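Long-range contacts in kirola (Actinidia deliciosa, PDB 4IGV), which is of unknown physiological function but is a kiwifruit allergen related to Bet v 1, and probably holds small apolar molecules inside its fold: residues I101-D106 against V114-H119; A69-E74 against F85-G90; G50-V55 against E74-E79; S32-V37 against K142-Y147. All coordinates share one frame; numbering follows the deposited sequence. Where two conformers were deposited one is given.

Contact 1. Residues I101-D106 against V114-H119; sequences IIVQVD and VTWTFH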
loop_
_atom_site.group_PDB
_atom_site.type_symbol
_atom_site.label_atom_id
_atom_site.label_comp_id
_atom_site.label_asym_id
_atom_site.label_seq_id
_atom_site.Cartn_x
_atom_site.Cartn_y
_atom_site.Cartn_z
ATOM N N ILE A 101 -2.298 -4.713 -4.654
ATOM C CA ILE A 101 -1.536 -3.480 -4.609
ATOM C C ILE A 101 -0.062 -3.839 -4.601
ATOM O O ILE A 101 0.403 -4.595 -3.776
ATOM C CB ILE A 101 -1.837 -2.669 -3.333
ATOM C CG1 ILE A 101 -3.318 -2.249 -3.348
ATOM C CG2 ILE A 101 -0.917 -1.403 -3.224
ATOM C CD1 ILE A 101 -3.756 -1.493 -2.073
ATOM N N ILE A 102 0.662 -3.314 -5.562
ATOM C CA ILE A 102 2.116 -3.509 -5.676
ATOM C C ILE A 102 2.798 -2.212 -5.371
ATOM O O ILE A 102 2.448 -1.157 -5.945
ATOM C CB ILE A 102 2.522 -3.971 -7.082
ATOM C CG1 ILE A 102 1.705 -5.147 -7.562
ATOM C CG2 ILE A 102 4.005 -4.308 -7.098
ATOM C CD1 ILE A 102 1.951 -5.437 -9.074
ATOM N N VAL A 103 3.742 -2.250 -4.448
ATOM C CA VAL A 103 4.591 -1.092 -4.112
ATOM C C VAL A 103 5.998 -1.454 -4.584
ATOM O O VAL A 103 6.527 -2.481 -4.232
ATOM C CB VAL A 103 4.658 -0.806 -2.585
ATOM C CG1 VAL A 103 5.327 0.570 -2.367
ATOM C CG2 VAL A 103 3.297 -0.850 -1.933
ATOM N N GLN A 104 6.591 -0.612 -5.413
ATOM C CA GLN A 104 7.928 -0.876 -5.926
ATOM C C GLN A 104 8.779 0.378 -5.855
ATOM O O GLN A 104 8.360 1.432 -6.331
ATOM C CB GLN A 104 7.824 -1.368 -7.393
ATOM C CG GLN A 104 9.111 -1.859 -7.917
ATOM C CD GLN A 104 9.903 -0.814 -8.650
ATOM O OE1 GLN A 104 9.337 -0.018 -9.430
ATOM N NE2 GLN A 104 11.221 -0.803 -8.437
ATOM N N VAL A 105 9.947 0.266 -5.274
ATOM C CA VAL A 105 10.815 1.408 -4.962
ATOM C C VAL A 105 12.056 1.358 -5.843
ATOM O O VAL A 105 12.755 0.357 -5.890
ATOM C CB VAL A 105 11.231 1.404 -3.464
ATOM C CG1 VAL A 105 12.035 2.716 -3.167
ATOM C CG2 VAL A 105 9.977 1.292 -2.581
ATOM N N ASP A 106 12.317 2.439 -6.570
ATOM C CA ASP A 106 13.521 2.570 -7.341
ATOM C C ASP A 106 14.527 3.358 -6.562
ATOM O O ASP A 106 14.262 4.517 -6.212
ATOM C CB ASP A 106 13.238 3.332 -8.604
ATOM C CG ASP A 106 12.503 2.542 -9.602
ATOM O OD1 ASP A 106 12.644 1.289 -9.640
ATOM O OD2 ASP A 106 11.795 3.193 -10.421
ATOM N N VAL A 114 8.778 5.882 -5.897
ATOM C CA VAL A 114 7.860 4.824 -5.468
ATOM C C VAL A 114 6.766 4.693 -6.498
ATOM O O VAL A 114 6.143 5.721 -6.872
ATOM C CB VAL A 114 7.283 5.181 -4.067
ATOM C CG1 VAL A 114 6.311 4.066 -3.599
ATOM C CG2 VAL A 114 8.403 5.421 -3.047
ATOM N N THR A 115 6.555 3.485 -6.992
ATOM C CA THR A 115 5.495 3.247 -7.913
ATOM C C THR A 115 4.440 2.393 -7.246
ATOM O O THR A 115 4.738 1.310 -6.715
ATOM C CB THR A 115 6.024 2.519 -9.154
ATOM O OG1 THR A 115 6.964 3.378 -9.798
ATOM C CG2 THR A 115 4.866 2.289 -10.167
ATOM N N TRP A 116 3.210 2.877 -7.306
ATOM C CA TRP A 116 2.034 2.165 -6.778
ATOM C C TRP A 116 1.247 1.614 -7.979
ATOM O O TRP A 116 0.929 2.378 -8.914
ATOM C CB TRP A 116 1.154 3.177 -6.015
ATOM C CG TRP A 116 1.739 3.627 -4.734
ATOM C CD1 TRP A 116 2.489 4.728 -4.546
ATOM C CD2 TRP A 116 1.529 3.050 -3.438
ATOM N NE1 TRP A 116 2.861 4.831 -3.216
ATOM C CE2 TRP A 116 2.220 3.844 -2.518
ATOM C CE3 TRP A 116 0.757 2.011 -2.974
ATOM C CZ2 TRP A 116 2.233 3.566 -1.160
ATOM C CZ3 TRP A 116 0.768 1.717 -1.630
ATOM C CH2 TRP A 116 1.461 2.532 -0.721
ATOM N N THR A 117 0.973 0.325 -7.975
ATOM C CA THR A 117 0.197 -0.302 -8.998
ATOM C C THR A 117 -0.968 -1.029 -8.371
ATOM O O THR A 117 -0.765 -1.841 -7.460
ATOM C CB THR A 117 1.056 -1.267 -9.858
ATOM O OG1 THR A 117 2.142 -0.607 -10.445
ATOM C CG2 THR A 117 0.208 -1.929 -10.976
ATOM N N PHE A 118 -2.171 -0.799 -8.871
ATOM C CA PHE A 118 -3.352 -1.551 -8.489
ATOM C C PHE A 118 -3.780 -2.424 -9.645
ATOM O O PHE A 118 -3.832 -1.966 -10.774
ATOM C CB PHE A 118 -4.545 -0.661 -8.176
ATOM C CG PHE A 118 -4.364 0.344 -7.067
ATOM C CD1 PHE A 118 -3.373 0.285 -6.113
ATOM C CD2 PHE A 118 -5.313 1.365 -6.947
ATOM C CE1 PHE A 118 -3.308 1.231 -5.102
ATOM C CE2 PHE A 118 -5.233 2.328 -5.928
ATOM C CZ PHE A 118 -4.264 2.217 -5.010
ATOM N N HIS A 119 -4.089 -3.687 -9.361
ATOM C CA HIS A 119 -4.747 -4.556 -10.335
ATOM C C HIS A 119 -6.015 -5.017 -9.653
ATOM O O HIS A 119 -5.977 -5.573 -8.550
ATOM C CB HIS A 119 -3.906 -5.785 -10.657
ATOM C CG HIS A 119 -2.676 -5.502 -11.450
ATOM N ND1 HIS A 119 -2.724 -5.320 -12.820
ATOM C CD2 HIS A 119 -1.370 -5.438 -11.108
ATOM C CE1 HIS A 119 -1.505 -5.058 -13.268
ATOM N NE2 HIS A 119 -0.664 -5.130 -12.256
HETATM O O HOH W 1 9.449 3.124 -8.623
#
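Ile101 packs against Phe118 and Trp116 on the inner face of a beta hairpin, strands 96-107 and 112-122, in the curved antiparallel sheet of the Bet v 1 fold. From CB the Ile101 side chain divides. CG2, anti to the backbone N, comes up to the edge of the Trp116 indole, its nearest atom CE3 at 3.8 Å. CG1 turns the other way and lies beside the Phe118 ring, 3.8 Å from Phe118 CD1, and the terminal CD1 of Ile101 ends 4.1 Å from Phe118 CE1. In one of its two conformers Val103 CG2 lies over one face of the same indole, 3.6 Å from Trp116 CZ3, a CH-pi contact. With helix 131-145 beyond, where Thr141 OG1 bonds Trp116 NE1, the indole joins sheet to helix.

Ile102 with Thr117 and Gln104 with Thr115 are the hydrogen-bonded pairs; Ile102 N donates to Thr117 O almost straight (174°). Their side chains lie on the other face of the sheet, where Ile102 CD1 touches the edge of the His119 ring, in its plane. Gln104 bends at chi2 (-94°), bringing its amide back beside its own strand, where NE2 reaches Asp106 OD1 at 2.8 Å, from above the carboxylate plane.

Contact 2. Residues A69-E74 against F85-G90; sequences AKDIVE and FKIVEG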
loop_
_atom_site.group_PDB
_atom_site.type_symbol
_atom_site.label_atom_id
_atom_site.label_comp_id
_atom_site.label_asym_id
_atom_site.label_seq_id
_atom_site.Cartn_x
_atom_site.Cartn_y
_atom_site.Cartn_z
ATOM N N ALA A 69 -9.106 -3.713 6.303
ATOM C CA ALA A 69 -8.713 -4.657 5.244
ATOM C C ALA A 69 -7.822 -5.698 5.871
ATOM O O ALA A 69 -7.018 -5.402 6.767
ATOM C CB ALA A 69 -7.966 -3.967 4.163
ATOM N N LYS A 70 -7.940 -6.921 5.399
ATOM C CA LYS A 70 -6.982 -7.954 5.724
ATOM C C LYS A 70 -6.314 -8.334 4.423
ATOM O O LYS A 70 -6.971 -8.655 3.419
ATOM C CB LYS A 70 -7.679 -9.186 6.322
ATOM C CG LYS A 70 -6.770 -10.225 6.787
ATOM C CD LYS A 70 -7.479 -11.410 7.453
ATOM C CE LYS A 70 -8.298 -12.173 6.505
ATOM N NZ LYS A 70 -8.789 -13.418 7.198
ATOM N N ASP A 71 -4.989 -8.321 4.436
ATOM C CA ASP A 71 -4.182 -8.574 3.246
ATOM C C ASP A 71 -3.209 -9.703 3.464
ATOM O O ASP A 71 -2.771 -9.929 4.612
ATOM C CB ASP A 71 -3.285 -7.391 2.871
ATOM C CG ASP A 71 -4.004 -6.143 2.472
ATOM O OD1 ASP A 71 -5.228 -6.015 2.636
ATOM O OD2 ASP A 71 -3.270 -5.208 2.005
ATOM N N ILE A 72 -2.878 -10.413 2.376
ATOM C CA ILE A 72 -1.757 -11.343 2.339
ATOM C C ILE A 72 -0.631 -10.728 1.526
ATOM O O ILE A 72 -0.860 -10.048 0.531
ATOM C CB ILE A 72 -2.149 -12.782 1.803
ATOM C CG1 ILE A 72 -0.956 -13.745 1.820
ATOM C CG2 ILE A 72 -2.758 -12.733 0.415
ATOM C CD1 ILE A 72 -1.368 -15.231 1.743
ATOM N N VAL A 73 0.601 -10.942 1.969
ATOM C CA VAL A 73 1.759 -10.548 1.161
ATOM C C VAL A 73 1.952 -11.674 0.149
ATOM O O VAL A 73 2.378 -12.788 0.496
ATOM C CB VAL A 73 2.981 -10.343 1.989
ATOM C CG1 VAL A 73 4.188 -10.059 1.040
ATOM C CG2 VAL A 73 2.803 -9.153 2.957
ATOM N N GLU A 74 1.576 -11.440 -1.097
ATOM C CA GLU A 74 1.582 -12.448 -2.155
ATOM C C GLU A 74 2.962 -12.605 -2.764
ATOM O O GLU A 74 3.226 -13.662 -3.335
ATOM C CB GLU A 74 0.560 -11.999 -3.229
ATOM C CG GLU A 74 0.552 -12.462 -4.603
ATOM C CD GLU A 74 -0.763 -11.988 -5.298
ATOM O OE1 GLU A 74 -1.862 -12.192 -4.734
ATOM O OE2 GLU A 74 -0.677 -11.550 -6.428
ATOM N N PHE A 85 0.672 -6.891 -2.160
ATOM C CA PHE A 85 -0.371 -7.139 -1.163
ATOM C C PHE A 85 -1.670 -7.523 -1.861
ATOM O O PHE A 85 -2.104 -6.866 -2.815
ATOM C CB PHE A 85 -0.632 -5.877 -0.392
ATOM C CG PHE A 85 0.549 -5.355 0.379
ATOM C CD1 PHE A 85 0.830 -5.805 1.656
ATOM C CD2 PHE A 85 1.370 -4.416 -0.178
ATOM C CE1 PHE A 85 1.968 -5.304 2.364
ATOM C CE2 PHE A 85 2.496 -3.903 0.512
ATOM C CZ PHE A 85 2.787 -4.359 1.777
ATOM N N LYS A 86 -2.247 -8.658 -1.478
ATOM C CA LYS A 86 -3.558 -9.086 -1.966
ATOM C C LYS A 86 -4.596 -8.796 -0.878
ATOM O O LYS A 86 -4.461 -9.317 0.210
ATOM C CB LYS A 86 -3.578 -10.577 -2.332
ATOM C CG LYS A 86 -4.962 -11.096 -2.665
ATOM C CD LYS A 86 -4.891 -12.590 -2.994
ATOM C CE LYS A 86 -6.240 -13.173 -3.123
ATOM N NZ LYS A 86 -6.016 -14.634 -3.321
ATOM N N ILE A 87 -5.629 -8.038 -1.184
ATOM C CA ILE A 87 -6.697 -7.771 -0.232
ATOM C C ILE A 87 -7.643 -8.938 -0.221
ATOM O O ILE A 87 -8.138 -9.346 -1.276
ATOM C CB ILE A 87 -7.455 -6.441 -0.534
ATOM C CG1 ILE A 87 -6.467 -5.275 -0.659
ATOM C CG2 ILE A 87 -8.569 -6.225 0.558
ATOM C CD1 ILE A 87 -7.077 -3.941 -1.122
ATOM N N VAL A 88 -7.875 -9.529 0.943
ATOM C CA VAL A 88 -8.709 -10.743 1.017
ATOM C C VAL A 88 -9.997 -10.510 1.732
ATOM O O VAL A 88 -10.999 -11.191 1.434
ATOM C CB VAL A 88 -7.967 -11.938 1.582
ATOM C CG1 VAL A 88 -6.767 -12.282 0.621
ATOM C CG2 VAL A 88 -7.515 -11.786 2.986
ATOM N N GLU A 89 -10.033 -9.555 2.642
ATOM C CA GLU A 89 -11.267 -9.155 3.311
ATOM C C GLU A 89 -11.269 -7.672 3.569
ATOM O O GLU A 89 -10.207 -7.068 3.675
ATOM C CB GLU A 89 -11.413 -9.856 4.676
ATOM C CG GLU A 89 -11.461 -11.335 4.664
ATOM C CD GLU A 89 -11.726 -11.947 6.055
ATOM O OE1 GLU A 89 -11.531 -11.253 7.090
ATOM O OE2 GLU A 89 -12.137 -13.131 6.109
ATOM N N GLY A 90 -12.440 -7.102 3.685
ATOM C CA GLY A 90 -12.598 -5.731 4.135
ATOM C C GLY A 90 -13.553 -4.953 3.291
ATOM O O GLY A 90 -14.221 -5.487 2.414
#
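Ile72 and Lys86 pair through two backbone hydrogen bonds, Lys86 N giving to Ile72 O at 2.8 Å and Ile72 N to Lys86 O at 2.9 Å. Two residues earlier, Lys70 O takes two donors. Val88 N approaches nearly along the C=O axis, whereas Glu89 N, at 3.3 Å, comes in on a lone pair in the carbonyl plane. Lys70 N in turn gives to Glu89 O, meeting it from 36° above the carbonyl plane.

Two residues, Val88 and Glu89, thus stand opposite the single Lys70: a classic beta bulge in the hairpin of strands 65-77 and 82-88, placed where the chain turns a corner at Glu89.

Charge enters beside the bulge. Lys70 and Glu89 run side by side, and the bend at Lys70 chi3 (67°) brings NZ to a long salt bridge, 3.5 Å from Glu89 OE1. Two residues beyond Ile72, Glu74 OE1 lies against Lys86 CB and CD, but Lys86 NZ stays 5.0 Å from that oxygen and no salt bridge forms. On the inner face the buried Asp71 carboxylate lies between two apolar neighbours, OD1 against Ile87 CG1 and OD2 3.6 Å from Phe85 CB; OD2 also hydrogen-bonds an unidentified ligand, probably from the crystallisation liquor.

Apolar contacts occupy both faces. Inside, Val73 CG2 meets Phe85 CE1 at 4.0 Å. Outside, one conformer of Ile72 rests CG2 3.6 Å from Lys86 CB.

Contact 3. Residues G50-V55 against E74-E79; sequences GTVGSV and EAIDEE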
loop_
_atom_site.group_PDB
_atom_site.type_symbol
_atom_site.label_atom_id
_atom_site.label_comp_id
_atom_site.label_asym_id
_atom_site.label_seq_id
_atom_site.Cartn_x
_atom_site.Cartn_y
_atom_site.Cartn_z
ATOM N N GLY A 50 7.605 -8.974 6.734
ATOM C CA GLY A 50 8.564 -8.992 5.628
ATOM C C GLY A 50 8.723 -10.310 4.892
ATOM O O GLY A 50 9.640 -10.456 4.092
ATOM N N THR A 51 7.807 -11.267 5.126
ATOM C CA THR A 51 7.855 -12.580 4.460
ATOM C C THR A 51 6.620 -12.811 3.592
ATOM O O THR A 51 5.512 -12.376 3.924
ATOM C CB THR A 51 7.959 -13.682 5.450
ATOM O OG1 THR A 51 6.787 -13.791 6.217
ATOM C CG2 THR A 51 9.226 -13.511 6.311
ATOM N N VAL A 52 6.764 -13.467 2.461
ATOM C CA VAL A 52 5.668 -13.882 1.625
ATOM C C VAL A 52 4.750 -14.784 2.416
ATOM O O VAL A 52 5.191 -15.691 3.191
ATOM C CB VAL A 52 6.169 -14.557 0.364
ATOM C CG1 VAL A 52 5.006 -15.252 -0.379
ATOM C CG2 VAL A 52 6.917 -13.552 -0.548
ATOM N N GLY A 53 3.464 -14.545 2.301
ATOM C CA GLY A 53 2.456 -15.236 3.027
ATOM C C GLY A 53 2.051 -14.687 4.335
ATOM O O GLY A 53 1.069 -15.161 4.950
ATOM N N SER A 54 2.722 -13.646 4.802
ATOM C CA SER A 54 2.319 -12.989 6.020
ATOM C C SER A 54 0.947 -12.349 5.815
ATOM O O SER A 54 0.563 -11.929 4.671
ATOM C CB SER A 54 3.341 -11.955 6.497
ATOM O OG SER A 54 3.683 -10.974 5.523
ATOM N N VAL A 55 0.178 -12.260 6.888
ATOM C CA VAL A 55 -1.178 -11.763 6.833
ATOM C C VAL A 55 -1.278 -10.569 7.764
ATOM O O VAL A 55 -0.892 -10.676 8.936
ATOM C CB VAL A 55 -2.187 -12.861 7.254
ATOM C CG1 VAL A 55 -3.655 -12.324 7.273
ATOM C CG2 VAL A 55 -2.054 -14.137 6.394
ATOM N N GLU A 74 1.576 -11.440 -1.097
ATOM C CA GLU A 74 1.582 -12.448 -2.155
ATOM C C GLU A 74 2.962 -12.605 -2.764
ATOM O O GLU A 74 3.226 -13.662 -3.335
ATOM C CB GLU A 74 0.560 -11.999 -3.229
ATOM C CG GLU A 74 0.552 -12.462 -4.603
ATOM C CD GLU A 74 -0.763 -11.988 -5.298
ATOM O OE1 GLU A 74 -1.862 -12.192 -4.734
ATOM O OE2 GLU A 74 -0.677 -11.550 -6.428
ATOM N N ALA A 75 3.758 -11.555 -2.795
ATOM C CA ALA A 75 5.049 -11.571 -3.468
ATOM C C ALA A 75 5.974 -10.555 -2.897
ATOM O O ALA A 75 5.542 -9.477 -2.470
ATOM C CB ALA A 75 4.841 -11.317 -4.988
ATOM N N ILE A 76 7.242 -10.884 -2.941
ATOM C CA ILE A 76 8.350 -10.001 -2.595
ATOM C C ILE A 76 9.445 -10.163 -3.599
ATOM O O ILE A 76 9.759 -11.316 -3.939
ATOM C CB ILE A 76 8.905 -10.276 -1.200
ATOM C CG1 ILE A 76 7.867 -9.899 -0.171
ATOM C CG2 ILE A 76 10.259 -9.557 -0.935
ATOM C CD1 ILE A 76 8.254 -10.153 1.252
ATOM N N ASP A 77 9.986 -9.076 -4.127
ATOM C CA ASP A 77 11.186 -9.114 -4.948
ATOM C C ASP A 77 12.189 -8.176 -4.329
ATOM O O ASP A 77 12.014 -6.957 -4.358
ATOM C CB ASP A 77 10.868 -8.771 -6.384
ATOM C CG ASP A 77 12.072 -8.914 -7.270
ATOM O OD1 ASP A 77 13.214 -8.710 -6.835
ATOM O OD2 ASP A 77 11.882 -9.255 -8.464
ATOM N N GLU A 78 13.191 -8.717 -3.649
ATOM C CA GLU A 78 14.132 -7.878 -2.899
ATOM C C GLU A 78 15.038 -7.142 -3.840
ATOM O O GLU A 78 15.533 -6.059 -3.479
ATOM C CB GLU A 78 14.922 -8.686 -1.849
ATOM C CG GLU A 78 15.765 -9.768 -2.361
ATOM C CD GLU A 78 17.140 -9.452 -2.996
ATOM O OE1 GLU A 78 17.672 -8.296 -2.876
ATOM O OE2 GLU A 78 17.712 -10.438 -3.623
ATOM N N GLU A 79 15.238 -7.639 -5.055
ATOM C CA GLU A 79 16.150 -6.969 -5.993
ATOM C C GLU A 79 15.550 -5.719 -6.578
ATOM O O GLU A 79 16.253 -4.700 -6.743
ATOM C CB GLU A 79 16.612 -7.940 -7.085
ATOM C CG GLU A 79 17.497 -7.350 -8.100
ATOM C CD GLU A 79 18.848 -7.023 -7.536
ATOM O OE1 GLU A 79 19.452 -7.922 -6.860
ATOM O OE2 GLU A 79 19.309 -5.896 -7.809
#
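Val52 lies across from Ala75, their CA atoms 5.6 Å apart, where a type II beta turn from Thr51 to Ser54 comes down on strand 65-77 near its end. Gly53 takes the third place of the turn with a positive phi (90°), as that turn type favours. Thr51 O receives both Ser54 N and Ser54 OG, the hydroxyl at 2.8 Å and in the carbonyl plane, so two bonds close the turn. By position the loop probably corresponds to the glycine-rich loop of the Bet v 1 family.

Val52 and Ile76 lie alongside with their tips running opposite ways. Val52 CG2 touches Ile76 CG1 at 3.8 Å and also lies over the strand backbone, 3.6 Å from Ile76 N. A chi1 of 168° turns the other methyl, CG1, away from the backbone N of Val52 and onto Glu74 O, 3.8 Å off. The extended Ile76 chain carries CD1 along to the loop, where it presses on Gly50 O at 3.2 Å, a tight approach for a methyl. Arg25 NE, from helix 17-25, hydrogen-bonds the same Gly50 O, and the Ile76 side chain touches Arg25 as well.

No hydrogen bond joins the two segments. What they share is dispersion between methyls and backbone, which has little directionality, so the position of the turn is probably set more by the backbone bonds of Gly53 and Ser54 to Val73, the residue before Glu74.

Contact 4. Residues S32-V37 against K142-Y147; sequences SEMSPV and KDIETY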
loop_
_atom_site.group_PDB
_atom_site.type_symbol
_atom_site.label_atom_id
_atom_site.label_comp_id
_atom_site.label_asym_id
_atom_site.label_seq_id
_atom_site.Cartn_x
_atom_site.Cartn_y
_atom_site.Cartn_z
ATOM N N SER A 32 1.459 3.731 10.804
ATOM C CA SER A 32 0.536 4.325 11.789
ATOM C C SER A 32 1.122 5.600 12.364
ATOM O O SER A 32 0.430 6.628 12.413
ATOM C CB SER A 32 0.245 3.334 12.897
ATOM O OG SER A 32 -0.325 2.197 12.288
ATOM N N GLU A 33 2.398 5.554 12.745
ATOM C CA GLU A 33 3.061 6.688 13.347
ATOM C C GLU A 33 3.310 7.840 12.364
ATOM O O GLU A 33 3.202 9.025 12.744
ATOM C CB GLU A 33 4.370 6.174 13.954
ATOM C CG GLU A 33 5.425 7.176 14.188
ATOM C CD GLU A 33 6.751 6.480 14.555
ATOM O OE1 GLU A 33 6.835 6.012 15.715
ATOM O OE2 GLU A 33 7.670 6.391 13.690
ATOM N N MET A 34 3.666 7.490 11.114
ATOM C CA MET A 34 4.078 8.466 10.113
ATOM C C MET A 34 2.928 9.104 9.369
ATOM O O MET A 34 3.024 10.239 8.897
ATOM C CB MET A 34 5.064 7.847 9.132
ATOM C CG MET A 34 6.283 7.315 9.852
ATOM S SD MET A 34 7.425 6.439 8.741
ATOM C CE MET A 34 8.816 6.169 9.844
ATOM N N SER A 35 1.799 8.401 9.325
ATOM C CA SER A 35 0.576 8.896 8.622
ATOM C C SER A 35 -0.662 8.559 9.470
ATOM O O SER A 35 -1.601 7.883 9.031
ATOM C CB SER A 35 0.441 8.273 7.222
ATOM O OG SER A 35 -0.422 9.023 6.379
ATOM N N PRO A 36 -0.740 9.144 10.691
ATOM C CA PRO A 36 -1.772 8.751 11.646
ATOM C C PRO A 36 -3.171 9.183 11.329
ATOM O O PRO A 36 -4.119 8.576 11.838
ATOM C CB PRO A 36 -1.282 9.394 12.942
ATOM C CG PRO A 36 -0.483 10.560 12.478
ATOM C CD PRO A 36 0.235 10.086 11.275
ATOM N N VAL A 37 -3.324 10.186 10.475
ATOM C CA VAL A 37 -4.670 10.568 10.034
ATOM C C VAL A 37 -5.261 9.447 9.133
ATOM O O VAL A 37 -6.480 9.153 9.194
ATOM C CB VAL A 37 -4.646 11.923 9.314
ATOM C CG1 VAL A 37 -6.034 12.218 8.779
ATOM C CG2 VAL A 37 -4.145 13.067 10.310
ATOM N N LYS A 142 3.743 10.688 0.832
ATOM C CA LYS A 142 4.210 12.035 1.155
ATOM C C LYS A 142 4.391 12.246 2.655
ATOM O O LYS A 142 5.352 12.921 3.077
ATOM C CB LYS A 142 3.273 13.071 0.537
ATOM C CG LYS A 142 3.344 13.111 -0.990
ATOM C CD LYS A 142 2.308 14.010 -1.582
ATOM C CE LYS A 142 2.301 13.924 -3.081
ATOM N NZ LYS A 142 1.233 14.818 -3.620
ATOM N N ASP A 143 3.513 11.619 3.438
ATOM C CA ASP A 143 3.660 11.675 4.901
ATOM C C ASP A 143 4.944 10.974 5.330
ATOM O O ASP A 143 5.631 11.497 6.194
ATOM C CB ASP A 143 2.458 11.079 5.578
ATOM C CG ASP A 143 1.253 11.989 5.559
ATOM O OD1 ASP A 143 1.379 13.207 5.271
ATOM O OD2 ASP A 143 0.132 11.527 5.848
ATOM N N ILE A 144 5.249 9.826 4.703
ATOM C CA ILE A 144 6.475 9.116 5.080
ATOM C C ILE A 144 7.684 9.943 4.699
ATOM O O ILE A 144 8.627 10.108 5.479
ATOM C CB ILE A 144 6.514 7.730 4.447
ATOM C CG1 ILE A 144 5.438 6.823 5.025
ATOM C CG2 ILE A 144 7.930 7.141 4.553
ATOM C CD1 ILE A 144 5.176 5.538 4.180
ATOM N N GLU A 145 7.700 10.455 3.472
ATOM C CA GLU A 145 8.890 11.179 2.998
ATOM C C GLU A 145 9.187 12.432 3.765
ATOM O O GLU A 145 10.330 12.860 3.840
ATOM C CB GLU A 145 8.800 11.412 1.467
ATOM C CG GLU A 145 7.913 12.464 1.058
ATOM C CD GLU A 145 7.803 12.648 -0.504
ATOM O OE1 GLU A 145 8.813 12.861 -1.117
ATOM O OE2 GLU A 145 6.676 12.426 -1.027
ATOM N N THR A 146 8.168 13.037 4.379
ATOM C CA THR A 146 8.315 14.292 5.081
ATOM C C THR A 146 8.303 14.087 6.604
ATOM O O THR A 146 8.321 15.096 7.337
ATOM C CB THR A 146 7.217 15.306 4.718
ATOM O OG1 THR A 146 5.917 14.788 5.011
ATOM C CG2 THR A 146 7.308 15.697 3.256
ATOM N N TYR A 147 8.288 12.845 7.082
ATOM C CA TYR A 147 8.191 12.585 8.512
ATOM C C TYR A 147 9.430 13.083 9.247
ATOM O O TYR A 147 10.541 12.793 8.844
ATOM C CB TYR A 147 8.016 11.083 8.739
ATOM C CG TYR A 147 7.848 10.731 10.189
ATOM C CD1 TYR A 147 6.657 10.985 10.847
ATOM C CD2 TYR A 147 8.829 10.038 10.854
ATOM C CE1 TYR A 147 6.485 10.637 12.162
ATOM C CE2 TYR A 147 8.678 9.689 12.196
ATOM C CZ TYR A 147 7.508 9.991 12.845
ATOM O OH TYR A 147 7.334 9.634 14.164
HETATM O O HOH W 2 -1.224 11.792 8.848
#
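Met34 lies over the Tyr147 ring where the short helix 30-34 meets the end of the long helix 131-145; in the Bet v 1 fold the short helices 17-25 and 30-34 support that long C-terminal helix. Met34 CG sits 3.7 Å from the ring centroid and almost on the ring normal, a CH-pi contact over the face. The sulfur follows at an oblique angle, SD 4.8 Å from the centroid, which adds a Met-aromatic contact, and Met34 SD also touches Ile144 CG1 at 4.2 Å. Glu33 reaches the phenol end of the same ring, its CG 3.1 Å from Tyr147 OH, with the carboxylate plane nearly parallel to the ring.

A short polar link lies alongside. Ser35 OG, set anti to its own backbone N (chi1 -161°), donates at 2.6 Å to Asp143 OD2, which accepts on its anti lone pair. Asp143 CB packs against Met34 O, so the carboxyl end of the short helix and the aspartate meet through both backbone and side chain. Glu139 OE2 lies close to Asp143 OD2, a pairing of like charges that may favour a proton on one of them.

Farther out, Met34 and Ile144 both continue onto Ile23 of helix 17-25, with Phe20 and Phe24 also against Ile144. Tyr147 is brought round by the end of its helix: Tyr147 N bonds Ile144 O, and Thr146 folds back, its OG1 giving to Lys142 O at 2.7 Å. A water links the segments, accepting from Val37 N at 3.1 Å and donating weakly to Asp143 OD2.

Contacts 1 and 2 lie in one curved antiparallel sheet, contact 3 sets a loop against one of its strands, and contact 4 joins the short helix 30-34 to the end of helix 131-145. Contact 2 meets contact 1 where strands 82-88 and 96-107 are neighbours: Ile101 O lies 2.8 Å from Phe85 N, a probable hydrogen bond. Contacts 2 and 3 share Glu74, and Val73 O is 2.7 Å from Gly53 N, again probably bonded. Contact 4 touches none of them; its centre lies about 21 Å from that of contact 2. Asp71 OD2 of contact 2 hydrogen-bonds an unidentified molecule, probably from the crystallisation liquor, which is consistent with an internal hollow as in Bet v 1 relatives.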